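PDB 4DY0: glia-derived nexin from Homo sapiens, which inhibits serine proteases including thrombin, trypsin and urokinase, binds heparin, and promotes neurite extension by inhibiting thrombin. Local coordinates for residues P199-L204 and V272-F277. Numbering follows the deposited sequence.
Sequences PMLAQL and VILPKF
Pro199 accepts a backbone hydrogen bond through its O from N of Lys276 (2.8 Å), at the point where the partner strand is interrupted. At Met200, paired with Pro275 in a non-hydrogen-bonded position, placing CG anti to the carbonyl carbon (chi1 -66°) carries the extended thioether alongside the proline, pointing the same way, with CE meeting Pro275 CG at 4.2 Å. The Met200 side chain crosses that of Ile273 at about a right angle, SD lying 3.7 Å from Ile273 CG2; an alanine in place of Met200 would lose the thioether and would probably open a gap beside Ile273 and Pro275. The antiparallel pair belongs to sheet C of the serpin fold: strand 184-189 borders residues 199-204, while strand 351-353, beyond the reactive-centre loop, pairs with 266-284, whose continuation past Lys276 joins strand 319-328 in sheet A. Leu201 is bonded to Leu274 in both directions, N to Leu274 O (2.6 Å, bent to 136° at the hydrogen) and O to Leu274 N. Its CD2 packs across the lysine's aliphatic stem, 3.5 Å from Lys276 CB, while Lys276 NZ forms a salt bridge with Glu330. On the Met200 face, Ala202 CB rests 3.9 Å from Ile273 CG1, and Ala202 CA approaches Val272 O at 3.1 Å. Gln203 repeats the double backbone bond with Val272, its O accepting Val272 N at 2.9 Å, and its side-chain OE1 hydrogen-bonds Ser176.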
ATOM      1  N   PRO A 199      -0.420  23.025  -6.971  1.00 32.28           N
ATOM      2  CA  PRO A 199      -1.855  23.249  -6.824  1.00 31.02           C
ATOM      3  C   PRO A 199      -2.308  22.661  -5.497  1.00 32.58           C
ATOM      4  O   PRO A 199      -1.997  21.504  -5.195  1.00 32.06           O
ATOM      5  CB  PRO A 199      -2.467  22.441  -7.977  1.00 33.81           C
ATOM      6  CG  PRO A 199      -1.323  22.025  -8.853  1.00 33.28           C
ATOM      7  CD  PRO A 199      -0.109  22.020  -8.000  1.00 34.50           C
ATOM      8  N   MET A 200      -3.025  23.441  -4.698  1.00 30.03           N
ATOM      9  CA  MET A 200      -3.504  22.923  -3.425  1.00 32.10           C
ATOM     10  C   MET A 200      -4.994  23.135  -3.196  1.00 34.01           C
ATOM     11  O   MET A 200      -5.525  24.221  -3.429  1.00 33.59           O
ATOM     12  CB  MET A 200      -2.695  23.502  -2.268  1.00 31.19           C
ATOM     13  CG  MET A 200      -1.249  23.057  -2.271  1.00 29.03           C
ATOM     14  SD  MET A 200      -0.449  23.387  -0.702  1.00 35.33           S
ATOM     15  CE  MET A 200       1.263  23.033  -1.110  1.00 31.54           C
ATOM     16  N   LEU A 201      -5.655  22.077  -2.742  1.00 34.03           N
ATOM     17  CA  LEU A 201      -7.049  22.139  -2.340  1.00 30.68           C
ATOM     18  C   LEU A 201      -7.151  22.890  -1.023  1.00 31.98           C
ATOM     19  O   LEU A 201      -6.253  22.799  -0.180  1.00 33.24           O
ATOM     20  CB  LEU A 201      -7.599  20.726  -2.147  1.00 29.27           C
ATOM     21  CG  LEU A 201      -7.219  19.682  -3.203  1.00 28.94           C
ATOM     22  CD1 LEU A 201      -7.522  18.276  -2.705  1.00 25.07           C
ATOM     23  CD2 LEU A 201      -7.921  19.953  -4.523  1.00 27.42           C
ATOM     24  N   ALA A 202      -8.245  23.625  -0.843  1.00 31.98           N
ATOM     25  CA  ALA A 202      -8.490  24.336   0.409  1.00 32.10           C
ATOM     26  C   ALA A 202      -9.968  24.358   0.749  1.00 34.77           C
ATOM     27  O   ALA A 202     -10.808  24.594  -0.113  1.00 42.41           O
ATOM     28  CB  ALA A 202      -7.957  25.753   0.332  1.00 29.99           C
ATOM     29  N   GLN A 203     -10.281  24.110   2.014  1.00 36.94           N
ATOM     30  CA  GLN A 203     -11.637  24.273   2.502  1.00 36.25           C
ATOM     31  C   GLN A 203     -11.634  24.475   4.010  1.00 41.68           C
ATOM     32  O   GLN A 203     -10.766  23.964   4.719  1.00 41.87           O
ATOM     33  CB  GLN A 203     -12.495  23.063   2.138  1.00 39.88           C
ATOM     34  CG  GLN A 203     -12.358  21.900   3.101  1.00 38.41           C
ATOM     35  CD  GLN A 203     -13.313  20.774   2.782  1.00 39.61           C
ATOM     36  OE1 GLN A 203     -14.394  20.681   3.363  1.00 40.99           O
ATOM     37  NE2 GLN A 203     -12.926  19.916   1.842  1.00 33.71           N
ATOM     38  N   LEU A 204     -12.607  25.238   4.490  1.00 44.86           N
ATOM     39  CA  LEU A 204     -12.801  25.438   5.913  1.00 43.05           C
ATOM     40  C   LEU A 204     -13.978  24.567   6.316  1.00 47.68           C
ATOM     41  O   LEU A 204     -15.087  24.740   5.810  1.00 48.31           O
ATOM     42  CB  LEU A 204     -13.117  26.905   6.199  1.00 47.41           C
ATOM     43  CG  LEU A 204     -12.779  27.462   7.582  1.00 56.49           C
ATOM     44  CD1 LEU A 204     -13.464  28.811   7.791  1.00 54.98           C
ATOM     45  CD2 LEU A 204     -13.166  26.487   8.681  1.00 55.80           C
ATOM     46  N   VAL A 272      -8.169  23.541   5.978  1.00 32.96           N
ATOM     47  CA  VAL A 272      -7.314  22.504   5.416  1.00 31.48           C
ATOM     48  C   VAL A 272      -6.733  22.946   4.084  1.00 32.15           C
ATOM     49  O   VAL A 272      -7.448  23.453   3.224  1.00 39.17           O
ATOM     50  CB  VAL A 272      -8.077  21.183   5.203  1.00 29.54           C
ATOM     51  CG1 VAL A 272      -7.144  20.118   4.644  1.00 27.28           C
ATOM     52  CG2 VAL A 272      -8.706  20.715   6.511  1.00 27.29           C
ATOM     53  N   ILE A 273      -5.430  22.762   3.923  1.00 28.34           N
ATOM     54  CA  ILE A 273      -4.766  23.086   2.669  1.00 26.48           C
ATOM     55  C   ILE A 273      -3.856  21.923   2.281  1.00 28.12           C
ATOM     56  O   ILE A 273      -2.936  21.560   3.017  1.00 30.16           O
ATOM     57  CB  ILE A 273      -4.020  24.422   2.765  1.00 27.90           C
ATOM     58  CG1 ILE A 273      -5.036  25.554   2.957  1.00 28.54           C
ATOM     59  CG2 ILE A 273      -3.169  24.671   1.522  1.00 26.36           C
ATOM     60  CD1 ILE A 273      -4.502  26.921   2.633  1.00 33.19           C
ATOM     61  N   LEU A 274      -4.145  21.338   1.124  1.00 26.84           N
ATOM     62  CA  LEU A 274      -3.659  20.010   0.766  1.00 28.08           C
ATOM     63  C   LEU A 274      -3.278  19.993  -0.712  1.00 26.04           C
ATOM     64  O   LEU A 274      -4.044  20.464  -1.550  1.00 31.05           O
ATOM     65  CB  LEU A 274      -4.790  19.006   0.999  1.00 31.74           C
ATOM     66  CG  LEU A 274      -4.529  17.521   1.225  1.00 36.76           C
ATOM     67  CD1 LEU A 274      -5.772  16.743   0.846  1.00 36.04           C
ATOM     68  CD2 LEU A 274      -3.346  17.036   0.422  1.00 51.14           C
ATOM     69  N   PRO A 275      -2.093  19.460  -1.045  1.00 22.29           N
ATOM     70  CA  PRO A 275      -1.748  19.378  -2.455  1.00 22.03           C
ATOM     71  C   PRO A 275      -2.777  18.579  -3.242  1.00 25.29           C
ATOM     72  O   PRO A 275      -3.212  17.508  -2.804  1.00 23.71           O
ATOM     73  CB  PRO A 275      -0.416  18.630  -2.442  1.00 20.34           C
ATOM     74  CG  PRO A 275       0.183  18.988  -1.136  1.00 21.14           C
ATOM     75  CD  PRO A 275      -0.978  19.039  -0.183  1.00 22.39           C
ATOM     76  N   LYS A 276      -3.182  19.115  -4.383  1.00 27.64           N
ATOM     77  CA  LYS A 276      -3.960  18.353  -5.342  1.00 28.92           C
ATOM     78  C   LYS A 276      -2.948  17.650  -6.241  1.00 28.04           C
ATOM     79  O   LYS A 276      -2.184  18.303  -6.946  1.00 30.64           O
ATOM     80  CB  LYS A 276      -4.858  19.286  -6.155  1.00 31.66           C
ATOM     81  CG  LYS A 276      -5.154  18.796  -7.565  1.00 35.07           C
ATOM     82  CD  LYS A 276      -6.460  19.367  -8.098  1.00 32.89           C
ATOM     83  CE  LYS A 276      -6.653  18.981  -9.552  1.00 35.23           C
ATOM     84  NZ  LYS A 276      -8.005  18.416  -9.784  1.00 40.92           N
ATOM     85  N   PHE A 277      -2.918  16.322  -6.197  1.00 26.49           N
ATOM     86  CA  PHE A 277      -1.874  15.589  -6.904  1.00 27.16           C
ATOM     87  C   PHE A 277      -2.193  14.107  -7.024  1.00 31.32           C
ATOM     88  O   PHE A 277      -3.174  13.617  -6.466  1.00 33.07           O
ATOM     89  CB  PHE A 277      -0.542  15.740  -6.168  1.00 24.14           C
ATOM     90  CG  PHE A 277      -0.425  14.861  -4.954  1.00 25.45           C
ATOM     91  CD1 PHE A 277      -1.218  15.091  -3.834  1.00 25.41           C
ATOM     92  CD2 PHE A 277       0.471  13.799  -4.931  1.00 25.25           C
ATOM     93  CE1 PHE A 277      -1.117  14.280  -2.712  1.00 23.13           C
ATOM     94  CE2 PHE A 277       0.578  12.980  -3.815  1.00 22.72           C
ATOM     95  CZ  PHE A 277      -0.218  13.221  -2.704  1.00 25.14           C
TER